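Local coordinates for ESX-1 secretion-associated protein EspB (Mycobacterium marinum, PDB 7P0Z) that is secreted through the mycobacterial ESX-1 system and assembles into a seven-subunit, channel-like oligomer that probably serves protein transport, at residues R167-F172 / W196-A201; N57-L62 / D156-F161; L62-R67 / P277-A282. All blocks are in the same frame, centred on the assembly; numbering follows the deposited sequence.

Contact 1. Residues R167-F172 / W196-A201; sequences RDIKRF and WILHMA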
loop_
_atom_site.group_PDB
_atom_site.type_symbol
_atom_site.label_atom_id
_atom_site.label_comp_id
_atom_site.label_asym_id
_atom_site.label_seq_id
_atom_site.Cartn_x
_atom_site.Cartn_y
_atom_site.Cartn_z
ATOM N N ARG A 167 -9.562 -1.144 -33.034
ATOM C CA ARG A 167 -9.747 -0.313 -34.208
ATOM C C ARG A 167 -11.198 -0.050 -34.527
ATOM O O ARG A 167 -11.476 0.682 -35.471
ATOM C CB ARG A 167 -9.154 -0.943 -35.446
ATOM C CG ARG A 167 -7.720 -1.115 -35.430
ATOM C CD ARG A 167 -7.326 -1.692 -36.725
ATOM N NE ARG A 167 -5.922 -1.989 -36.691
ATOM C CZ ARG A 167 -5.457 -3.178 -36.357
ATOM N NH1 ARG A 167 -6.300 -4.154 -36.116
ATOM N NH2 ARG A 167 -4.159 -3.398 -36.311
ATOM N N ASP A 168 -12.125 -0.645 -33.807
ATOM C CA ASP A 168 -13.509 -0.635 -34.224
ATOM C C ASP A 168 -14.404 0.135 -33.267
ATOM O O ASP A 168 -15.586 -0.165 -33.148
ATOM C CB ASP A 168 -14.011 -2.058 -34.396
ATOM C CG ASP A 168 -15.029 -2.169 -35.477
ATOM O OD1 ASP A 168 -15.311 -1.145 -36.125
ATOM O OD2 ASP A 168 -15.560 -3.271 -35.691
ATOM N N ILE A 169 -13.875 1.149 -32.599
ATOM C CA ILE A 169 -14.698 1.970 -31.732
ATOM C C ILE A 169 -15.137 3.263 -32.404
ATOM O O ILE A 169 -15.770 4.092 -31.762
ATOM C CB ILE A 169 -13.991 2.254 -30.403
ATOM C CG1 ILE A 169 -12.683 2.987 -30.646
ATOM C CG2 ILE A 169 -13.769 0.983 -29.644
ATOM C CD1 ILE A 169 -12.173 3.664 -29.449
ATOM N N LYS A 170 -14.816 3.454 -33.682
ATOM C CA LYS A 170 -15.409 4.559 -34.428
ATOM C C LYS A 170 -16.914 4.515 -34.382
ATOM O O LYS A 170 -17.564 5.557 -34.338
ATOM C CB LYS A 170 -14.990 4.521 -35.885
ATOM C CG LYS A 170 -13.611 4.899 -36.157
ATOM C CD LYS A 170 -13.304 4.473 -37.547
ATOM C CE LYS A 170 -14.161 5.237 -38.510
ATOM N NZ LYS A 170 -13.817 4.904 -39.913
ATOM N N ARG A 171 -17.488 3.322 -34.409
ATOM C CA ARG A 171 -18.930 3.199 -34.435
ATOM C C ARG A 171 -19.598 3.774 -33.199
ATOM O O ARG A 171 -20.822 3.805 -33.151
ATOM C CB ARG A 171 -19.324 1.740 -34.594
ATOM C CG ARG A 171 -18.896 0.884 -33.446
ATOM C CD ARG A 171 -19.332 -0.532 -33.641
ATOM N NE ARG A 171 -18.610 -1.220 -34.701
ATOM C CZ ARG A 171 -19.083 -2.274 -35.348
ATOM N NH1 ARG A 171 -20.274 -2.749 -35.047
ATOM N NH2 ARG A 171 -18.373 -2.853 -36.292
ATOM N N PHE A 172 -18.852 4.230 -32.206
ATOM C CA PHE A 172 -19.466 4.828 -31.036
ATOM C C PHE A 172 -19.172 6.305 -30.897
ATOM O O PHE A 172 -19.438 6.871 -29.844
ATOM C CB PHE A 172 -19.025 4.120 -29.767
ATOM C CG PHE A 172 -19.233 2.673 -29.792
ATOM C CD1 PHE A 172 -20.493 2.151 -29.899
ATOM C CD2 PHE A 172 -18.172 1.821 -29.690
ATOM C CE1 PHE A 172 -20.687 0.811 -29.915
ATOM C CE2 PHE A 172 -18.365 0.476 -29.694
ATOM C CZ PHE A 172 -19.632 -0.033 -29.803
ATOM N N TRP A 196 -17.100 -0.995 -22.664
ATOM C CA TRP A 196 -17.137 -2.438 -22.549
ATOM C C TRP A 196 -16.273 -3.099 -23.611
ATOM O O TRP A 196 -15.595 -4.091 -23.340
ATOM C CB TRP A 196 -18.569 -2.924 -22.642
ATOM C CG TRP A 196 -18.679 -4.356 -22.441
ATOM C CD1 TRP A 196 -18.642 -5.019 -21.266
ATOM C CD2 TRP A 196 -18.818 -5.336 -23.452
ATOM N NE1 TRP A 196 -18.764 -6.358 -21.476
ATOM C CE2 TRP A 196 -18.873 -6.581 -22.817
ATOM C CE3 TRP A 196 -18.902 -5.281 -24.839
ATOM C CZ2 TRP A 196 -19.018 -7.759 -23.516
ATOM C CZ3 TRP A 196 -19.041 -6.448 -25.530
ATOM C CH2 TRP A 196 -19.095 -7.677 -24.870
ATOM N N ILE A 197 -16.291 -2.571 -24.827
ATOM C CA ILE A 197 -15.476 -3.132 -25.892
ATOM C C ILE A 197 -13.995 -3.000 -25.563
ATOM O O ILE A 197 -13.208 -3.911 -25.813
ATOM C CB ILE A 197 -15.831 -2.468 -27.234
ATOM C CG1 ILE A 197 -17.187 -2.948 -27.710
ATOM C CG2 ILE A 197 -14.786 -2.755 -28.283
ATOM C CD1 ILE A 197 -17.179 -4.336 -28.199
ATOM N N LEU A 198 -13.589 -1.863 -25.016
ATOM C CA LEU A 198 -12.189 -1.705 -24.651
ATOM C C LEU A 198 -11.796 -2.662 -23.539
ATOM O O LEU A 198 -10.701 -3.230 -23.558
ATOM C CB LEU A 198 -11.916 -0.267 -24.252
ATOM C CG LEU A 198 -11.857 0.636 -25.472
ATOM C CD1 LEU A 198 -11.346 1.981 -25.104
ATOM C CD2 LEU A 198 -10.975 0.024 -26.514
ATOM N N HIS A 199 -12.681 -2.870 -22.574
ATOM C CA HIS A 199 -12.403 -3.854 -21.541
ATOM C C HIS A 199 -12.281 -5.254 -22.133
ATOM O O HIS A 199 -11.434 -6.048 -21.711
ATOM C CB HIS A 199 -13.486 -3.801 -20.472
ATOM C CG HIS A 199 -13.162 -4.599 -19.257
ATOM N ND1 HIS A 199 -13.562 -5.904 -19.098
ATOM C CD2 HIS A 199 -12.438 -4.292 -18.159
ATOM C CE1 HIS A 199 -13.114 -6.364 -17.948
ATOM N NE2 HIS A 199 -12.431 -5.404 -17.358
ATOM N N MET A 200 -13.112 -5.573 -23.114
ATOM C CA MET A 200 -13.043 -6.888 -23.736
ATOM C C MET A 200 -11.755 -7.058 -24.520
ATOM O O MET A 200 -11.177 -8.145 -24.554
ATOM C CB MET A 200 -14.242 -7.095 -24.647
ATOM C CG MET A 200 -15.549 -7.248 -23.917
ATOM S SD MET A 200 -15.534 -8.549 -22.686
ATOM C CE MET A 200 -15.984 -9.928 -23.715
ATOM N N ALA A 201 -11.301 -5.997 -25.170
ATOM C CA ALA A 201 -10.024 -6.053 -25.859
ATOM C C ALA A 201 -8.895 -6.278 -24.875
ATOM O O ALA A 201 -7.957 -7.030 -25.148
ATOM C CB ALA A 201 -9.800 -4.773 -26.649
#

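Contact 2. Residues N57-L62 / D156-F161; sequences NVRLYL and DGWNNF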
loop_
_atom_site.group_PDB
_atom_site.type_symbol
_atom_site.label_atom_id
_atom_site.label_comp_id
_atom_site.label_asym_id
_atom_site.label_seq_id
_atom_site.Cartn_x
_atom_site.Cartn_y
_atom_site.Cartn_z
ATOM N N ASN A 57 -15.312 -18.614 -22.773
ATOM C CA ASN A 57 -16.100 -17.659 -22.015
ATOM C C ASN A 57 -16.043 -16.274 -22.638
ATOM O O ASN A 57 -17.050 -15.553 -22.673
ATOM C CB ASN A 57 -15.620 -17.662 -20.570
ATOM C CG ASN A 57 -16.089 -18.888 -19.827
ATOM O OD1 ASN A 57 -16.621 -19.815 -20.424
ATOM N ND2 ASN A 57 -15.866 -18.917 -18.529
ATOM N N VAL A 58 -14.885 -15.897 -23.162
ATOM C CA VAL A 58 -14.777 -14.618 -23.841
ATOM C C VAL A 58 -15.645 -14.598 -25.094
ATOM O O VAL A 58 -16.323 -13.607 -25.378
ATOM C CB VAL A 58 -13.305 -14.311 -24.151
ATOM C CG1 VAL A 58 -13.191 -13.210 -25.178
ATOM C CG2 VAL A 58 -12.581 -13.940 -22.890
ATOM N N ARG A 59 -15.657 -15.692 -25.849
ATOM C CA ARG A 59 -16.491 -15.732 -27.044
ATOM C C ARG A 59 -17.969 -15.597 -26.694
ATOM O O ARG A 59 -18.729 -14.891 -27.377
ATOM C CB ARG A 59 -16.225 -17.020 -27.821
ATOM C CG ARG A 59 -14.952 -16.967 -28.622
ATOM C CD ARG A 59 -14.760 -18.169 -29.502
ATOM N NE ARG A 59 -14.500 -19.367 -28.725
ATOM C CZ ARG A 59 -13.296 -19.879 -28.515
ATOM N NH1 ARG A 59 -12.222 -19.316 -29.027
ATOM N NH2 ARG A 59 -13.174 -20.965 -27.790
ATOM N N LEU A 60 -18.385 -16.249 -25.615
ATOM C CA LEU A 60 -19.759 -16.139 -25.156
ATOM C C LEU A 60 -20.136 -14.699 -24.826
ATOM O O LEU A 60 -21.194 -14.196 -25.236
ATOM C CB LEU A 60 -19.930 -17.028 -23.942
ATOM C CG LEU A 60 -21.342 -17.186 -23.431
ATOM C CD1 LEU A 60 -22.075 -18.138 -24.324
ATOM C CD2 LEU A 60 -21.277 -17.694 -22.034
ATOM N N TYR A 61 -19.284 -14.009 -24.086
ATOM C CA TYR A 61 -19.631 -12.636 -23.764
ATOM C C TYR A 61 -19.593 -11.729 -24.985
ATOM O O TYR A 61 -20.284 -10.709 -25.021
ATOM C CB TYR A 61 -18.721 -12.112 -22.679
ATOM C CG TYR A 61 -19.253 -12.495 -21.363
ATOM C CD1 TYR A 61 -18.965 -13.724 -20.828
ATOM C CD2 TYR A 61 -20.095 -11.653 -20.669
ATOM C CE1 TYR A 61 -19.461 -14.096 -19.642
ATOM C CE2 TYR A 61 -20.604 -12.018 -19.477
ATOM C CZ TYR A 61 -20.280 -13.238 -18.965
ATOM O OH TYR A 61 -20.785 -13.618 -17.766
ATOM N N LEU A 62 -18.797 -12.073 -25.986
ATOM C CA LEU A 62 -18.834 -11.294 -27.209
ATOM C C LEU A 62 -20.189 -11.413 -27.882
ATOM O O LEU A 62 -20.713 -10.432 -28.415
ATOM C CB LEU A 62 -17.725 -11.740 -28.141
ATOM C CG LEU A 62 -16.368 -11.264 -27.657
ATOM C CD1 LEU A 62 -15.307 -11.937 -28.451
ATOM C CD2 LEU A 62 -16.234 -9.767 -27.712
ATOM N N ASP A 156 -1.195 -15.329 -31.036
ATOM C CA ASP A 156 -1.241 -14.436 -32.179
ATOM C C ASP A 156 -2.673 -14.110 -32.546
ATOM O O ASP A 156 -3.012 -12.950 -32.788
ATOM C CB ASP A 156 -0.533 -15.056 -33.371
ATOM C CG ASP A 156 0.947 -15.072 -33.210
ATOM O OD1 ASP A 156 1.457 -14.333 -32.346
ATOM O OD2 ASP A 156 1.610 -15.827 -33.948
ATOM N N GLY A 157 -3.523 -15.129 -32.606
ATOM C CA GLY A 157 -4.911 -14.884 -32.927
ATOM C C GLY A 157 -5.568 -13.938 -31.943
ATOM O O GLY A 157 -6.280 -13.013 -32.334
ATOM N N TRP A 158 -5.306 -14.128 -30.661
ATOM C CA TRP A 158 -5.974 -13.274 -29.700
ATOM C C TRP A 158 -5.388 -11.867 -29.658
ATOM O O TRP A 158 -6.121 -10.917 -29.396
ATOM C CB TRP A 158 -5.971 -13.932 -28.326
ATOM C CG TRP A 158 -7.037 -14.953 -28.254
ATOM C CD1 TRP A 158 -6.880 -16.293 -28.306
ATOM C CD2 TRP A 158 -8.436 -14.718 -28.179
ATOM N NE1 TRP A 158 -8.087 -16.915 -28.252
ATOM C CE2 TRP A 158 -9.065 -15.969 -28.168
ATOM C CE3 TRP A 158 -9.221 -13.568 -28.110
ATOM C CZ2 TRP A 158 -10.434 -16.107 -28.095
ATOM C CZ3 TRP A 158 -10.573 -13.705 -28.034
ATOM C CH2 TRP A 158 -11.173 -14.967 -28.024
ATOM N N ASN A 159 -4.098 -11.695 -29.931
ATOM C CA ASN A 159 -3.562 -10.349 -30.077
ATOM C C ASN A 159 -4.149 -9.639 -31.284
ATOM O O ASN A 159 -4.454 -8.442 -31.223
ATOM C CB ASN A 159 -2.050 -10.385 -30.177
ATOM C CG ASN A 159 -1.390 -10.015 -28.906
ATOM O OD1 ASN A 159 -1.774 -9.049 -28.265
ATOM N ND2 ASN A 159 -0.379 -10.766 -28.525
ATOM N N ASN A 160 -4.301 -10.352 -32.394
ATOM C CA ASN A 160 -4.950 -9.746 -33.540
ATOM C C ASN A 160 -6.355 -9.314 -33.186
ATOM O O ASN A 160 -6.791 -8.233 -33.580
ATOM C CB ASN A 160 -4.981 -10.707 -34.715
ATOM C CG ASN A 160 -3.640 -10.925 -35.305
ATOM O OD1 ASN A 160 -2.749 -10.104 -35.168
ATOM N ND2 ASN A 160 -3.475 -12.048 -35.971
ATOM N N PHE A 161 -7.076 -10.145 -32.443
ATOM C CA PHE A 161 -8.426 -9.775 -32.055
ATOM C C PHE A 161 -8.438 -8.546 -31.154
ATOM O O PHE A 161 -9.287 -7.669 -31.313
ATOM C CB PHE A 161 -9.123 -10.942 -31.372
ATOM C CG PHE A 161 -10.583 -10.739 -31.237
ATOM C CD1 PHE A 161 -11.381 -10.673 -32.356
ATOM C CD2 PHE A 161 -11.150 -10.518 -30.002
ATOM C CE1 PHE A 161 -12.715 -10.446 -32.239
ATOM C CE2 PHE A 161 -12.490 -10.293 -29.887
ATOM C CZ PHE A 161 -13.273 -10.258 -31.006
#

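Contact 3. Residues L62-R67 / P277-A282; sequences LQAGER and PKPPAA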
loop_
_atom_site.group_PDB
_atom_site.type_symbol
_atom_site.label_atom_id
_atom_site.label_comp_id
_atom_site.label_asym_id
_atom_site.label_seq_id
_atom_site.Cartn_x
_atom_site.Cartn_y
_atom_site.Cartn_z
ATOM N N LEU A 62 -18.797 -12.073 -25.986
ATOM C CA LEU A 62 -18.834 -11.294 -27.209
ATOM C C LEU A 62 -20.189 -11.413 -27.882
ATOM O O LEU A 62 -20.713 -10.432 -28.415
ATOM C CB LEU A 62 -17.725 -11.740 -28.141
ATOM C CG LEU A 62 -16.368 -11.264 -27.657
ATOM C CD1 LEU A 62 -15.307 -11.937 -28.451
ATOM C CD2 LEU A 62 -16.234 -9.767 -27.712
ATOM N N GLN A 63 -20.776 -12.602 -27.863
ATOM C CA GLN A 63 -22.133 -12.732 -28.387
ATOM C C GLN A 63 -23.127 -11.896 -27.590
ATOM O O GLN A 63 -24.060 -11.303 -28.154
ATOM C CB GLN A 63 -22.539 -14.190 -28.410
ATOM C CG GLN A 63 -21.949 -14.889 -29.568
ATOM C CD GLN A 63 -22.132 -16.356 -29.492
ATOM O OE1 GLN A 63 -22.348 -16.905 -28.426
ATOM N NE2 GLN A 63 -22.040 -17.015 -30.622
ATOM N N ALA A 64 -22.938 -11.818 -26.281
ATOM C CA ALA A 64 -23.809 -10.941 -25.502
ATOM C C ALA A 64 -23.689 -9.486 -25.956
ATOM O O ALA A 64 -24.695 -8.784 -26.125
ATOM C CB ALA A 64 -23.495 -11.067 -24.018
ATOM N N GLY A 65 -22.461 -9.015 -26.143
ATOM C CA GLY A 65 -22.270 -7.650 -26.603
ATOM C C GLY A 65 -22.897 -7.406 -27.962
ATOM O O GLY A 65 -23.418 -6.325 -28.241
ATOM N N GLU A 66 -22.852 -8.411 -28.822
ATOM C CA GLU A 66 -23.509 -8.299 -30.111
ATOM C C GLU A 66 -25.006 -8.064 -29.952
ATOM O O GLU A 66 -25.596 -7.228 -30.652
ATOM C CB GLU A 66 -23.239 -9.560 -30.906
ATOM C CG GLU A 66 -23.695 -9.527 -32.298
ATOM C CD GLU A 66 -23.237 -10.743 -33.048
ATOM O OE1 GLU A 66 -22.541 -11.585 -32.441
ATOM O OE2 GLU A 66 -23.568 -10.866 -34.245
ATOM N N ARG A 67 -25.638 -8.777 -29.027
ATOM C CA ARG A 67 -27.050 -8.507 -28.800
ATOM C C ARG A 67 -27.274 -7.087 -28.296
ATOM O O ARG A 67 -28.234 -6.415 -28.700
ATOM C CB ARG A 67 -27.658 -9.495 -27.822
ATOM C CG ARG A 67 -29.088 -9.129 -27.500
ATOM C CD ARG A 67 -29.637 -9.906 -26.378
ATOM N NE ARG A 67 -29.426 -9.228 -25.121
ATOM C CZ ARG A 67 -30.036 -9.573 -24.003
ATOM N NH1 ARG A 67 -30.884 -10.576 -24.017
ATOM N NH2 ARG A 67 -29.802 -8.922 -22.885
ATOM N N PRO A 277 -16.939 -9.202 -17.836
ATOM C CA PRO A 277 -18.170 -8.569 -17.367
ATOM C C PRO A 277 -19.205 -8.591 -18.466
ATOM O O PRO A 277 -18.885 -8.583 -19.650
ATOM C CB PRO A 277 -17.730 -7.147 -17.046
ATOM C CG PRO A 277 -16.614 -6.913 -17.972
ATOM C CD PRO A 277 -15.923 -8.214 -18.205
ATOM N N LYS A 278 -20.458 -8.643 -18.074
ATOM C CA LYS A 278 -21.487 -8.581 -19.081
ATOM C C LYS A 278 -21.592 -7.154 -19.597
ATOM O O LYS A 278 -21.272 -6.203 -18.886
ATOM C CB LYS A 278 -22.823 -9.028 -18.534
ATOM C CG LYS A 278 -23.349 -8.169 -17.455
ATOM C CD LYS A 278 -24.651 -8.742 -17.015
ATOM C CE LYS A 278 -25.643 -8.681 -18.146
ATOM N NZ LYS A 278 -26.961 -9.230 -17.791
ATOM N N PRO A 279 -21.995 -6.983 -20.847
ATOM C CA PRO A 279 -22.062 -5.648 -21.406
ATOM C C PRO A 279 -23.160 -4.839 -20.746
ATOM O O PRO A 279 -24.199 -5.386 -20.349
ATOM C CB PRO A 279 -22.359 -5.905 -22.891
ATOM C CG PRO A 279 -22.947 -7.261 -22.928
ATOM C CD PRO A 279 -22.311 -8.019 -21.835
ATOM N N PRO A 280 -22.975 -3.535 -20.604
ATOM C CA PRO A 280 -24.041 -2.699 -20.051
ATOM C C PRO A 280 -25.273 -2.759 -20.928
ATOM O O PRO A 280 -25.192 -2.936 -22.139
ATOM C CB PRO A 280 -23.429 -1.301 -20.045
ATOM C CG PRO A 280 -22.420 -1.345 -21.080
ATOM C CD PRO A 280 -21.861 -2.728 -21.110
ATOM N N ALA A 281 -26.425 -2.651 -20.295
ATOM C CA ALA A 281 -27.669 -2.687 -21.038
ATOM C C ALA A 281 -27.743 -1.504 -21.980
ATOM O O ALA A 281 -27.369 -0.389 -21.624
ATOM C CB ALA A 281 -28.846 -2.670 -20.082
ATOM N N ALA A 282 -28.198 -1.758 -23.195
ATOM C CA ALA A 282 -28.436 -0.682 -24.135
ATOM C C ALA A 282 -29.591 0.184 -23.664
ATOM O O ALA A 282 -30.492 -0.277 -22.971
ATOM C CB ALA A 282 -28.748 -1.242 -25.514
#

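Contact 1. Residues R167-F172 / W196-A201
Ile169 and Phe172, both in the loop that follows helix 149-166, rest on Ile197 and Leu198 of helix 181-224 through carbon contacts alone. Across the two segments there is no hydrogen bond, and the nearest CA atoms, those of Ile169 and Ile197, are 7.8 Å apart, so side chains bridge the gap.

Ile197 can be followed outward from CB, which is directed at the loop. There the chain forks. Its CG2 branch lies anti to the backbone N and meets the CG2 methyl of Ile169 at 4.1 Å; the two isoleucines slide past each other in opposite directions. The other branch, CG1, stands beside the backbone N (chi1 -72°) and comes 4.1 Å from Phe172 CE2, approaching the ring obliquely, with the two side chains crossing at about a right angle. At the tip, a chi2 of -73° carries CD1 aside, and CG1 rather than the end of the branch faces Phe172. Leu198 adds a looser touch, its CD2 lying 4.3 Å from Ile169 CG2.

The loop has its own internal fastening. Phe172 N donates to Ile169 O at 3.1 Å, closing a tight turn that presents both apolar side chains to the helix. The CG of Arg171 sits 3.7 Å above the plane of the Phe172 ring, over its centre, while its NH2 forms a salt bridge with Asp168 OD2.

Helix 42-81 borders the contact through Arg69, which touches both Phe172 and Ile197. Lys194, one turn before Leu198, packs on Ile169 and Phe172, and Asn57 of a neighbouring subunit packs on Ile169.

Contact 2. Residues N57-L62 / D156-F161
Leu62 and Phe161 make the closest approach between 57-62 and 156-161, with Leu62 CD1 3.6 Å from Phe161 CE2 and nearly as close to CZ. The two side chains come from opposite directions, and the methyl meets the ring obliquely. Phe161 reaches this far because its CG is anti to the backbone N (chi1 -167°), extending the ring across the gap. Such reach is needed: the local helix axes are 14.0 Å apart, too far for intimate backbone packing, and run 27° from parallel.

One turn earlier, Val58 CG1 lies 3.9 Å from Trp158 CZ3 and equally near CH2, so the methyl touches the far end of the six-membered ring. Both pairs are apolar; Val58, Trp158 and Phe161 are buried, Leu62 only partly so.

Against these apolar pairs stands a polar edge at Arg59, also partly exposed. Its chain bends at chi3, bringing NH1 to 3.8 Å from Trp158 CZ2. The nitrogen comes to the edge of the indole, near its plane, and the guanidinium and ring planes are 36° apart; neither a hydrogen bond nor a cation-pi stack results, and in that sense this side is loose. The charge is engaged elsewhere: NH2 pairs with Asp56 in a salt bridge, and NH1 donates to Pro31 O.

Helix 181-224 also borders the contact, where Leu207 touches Trp158 and Ser204 touches Phe161. Without a hydrogen bond between the segments, helix 42-81, in the PE-family part of the sequence, and helix 149-166, in the PPE-family part, are joined here by packing of two aromatic rings against methyl groups of Val58 and Leu62, while the arginine spends its polarity on its own helix and a loop.

Contact 3. Residues L62-R67 / P277-A282
Pro279 carries the whole contact, CG and CD of its ring touching Ala64 and Gly65 of helix 42-81. The apolar part comes first: Ala64 CB stands 3.9 Å from Pro279 CD and about as far from CG, a methyl set against the ring's outer carbons.

Packing on the main chain is the second kind. Pro279 CG lies 3.7 Å from Gly65 N and 3.8 Å from Gly65 CA, and it also approaches the carbonyl carbon of Ala64. The CA atoms of Gly65 and Pro279 are 5.6 Å apart.

Electrostatics take little part between the segments. Arg67 NH2 and Lys278 NZ, like charges, remain 5.8 Å apart, and Arg67 NH1 makes a salt bridge to Glu187 of a neighbouring subunit. Polar fastening of the tail comes from beside the contact, where Ala282 N donates to Glu68 and Pro277 O accepts from Trp196 NE1.

The tail's backbone angles from 277 to 282 are extended, near those of polyproline II. Pro279 offers no N-H, and what it contributes here is nonpolar packing; the hydrogen bonds that hold the tail lie on either side of it, at Pro277 and Ala282.

All three contacts are largely buried, but they occupy different positions along the elongated bundle: contact 2 is centred about 6 Å from the chain centre, contacts 1 and 3 about 17 and 18 Å from it. The latter two also border subunit interfaces through touching residues, Ile169 in contact 1 and Ala64 in contact 3. Contacts 2 and 3 both use helix 42-81; Leu62 lies in both segments but works only in contact 2. Contact 1 joins loop 167-172 to helix 181-224, whose Met200 CE is 3.7 Å from Tyr61 CB of contact 2. Contact 2 is aromatic-aliphatic, contact 1 only partly aromatic, and contact 3 sets a proline against an alanine methyl and helix backbone.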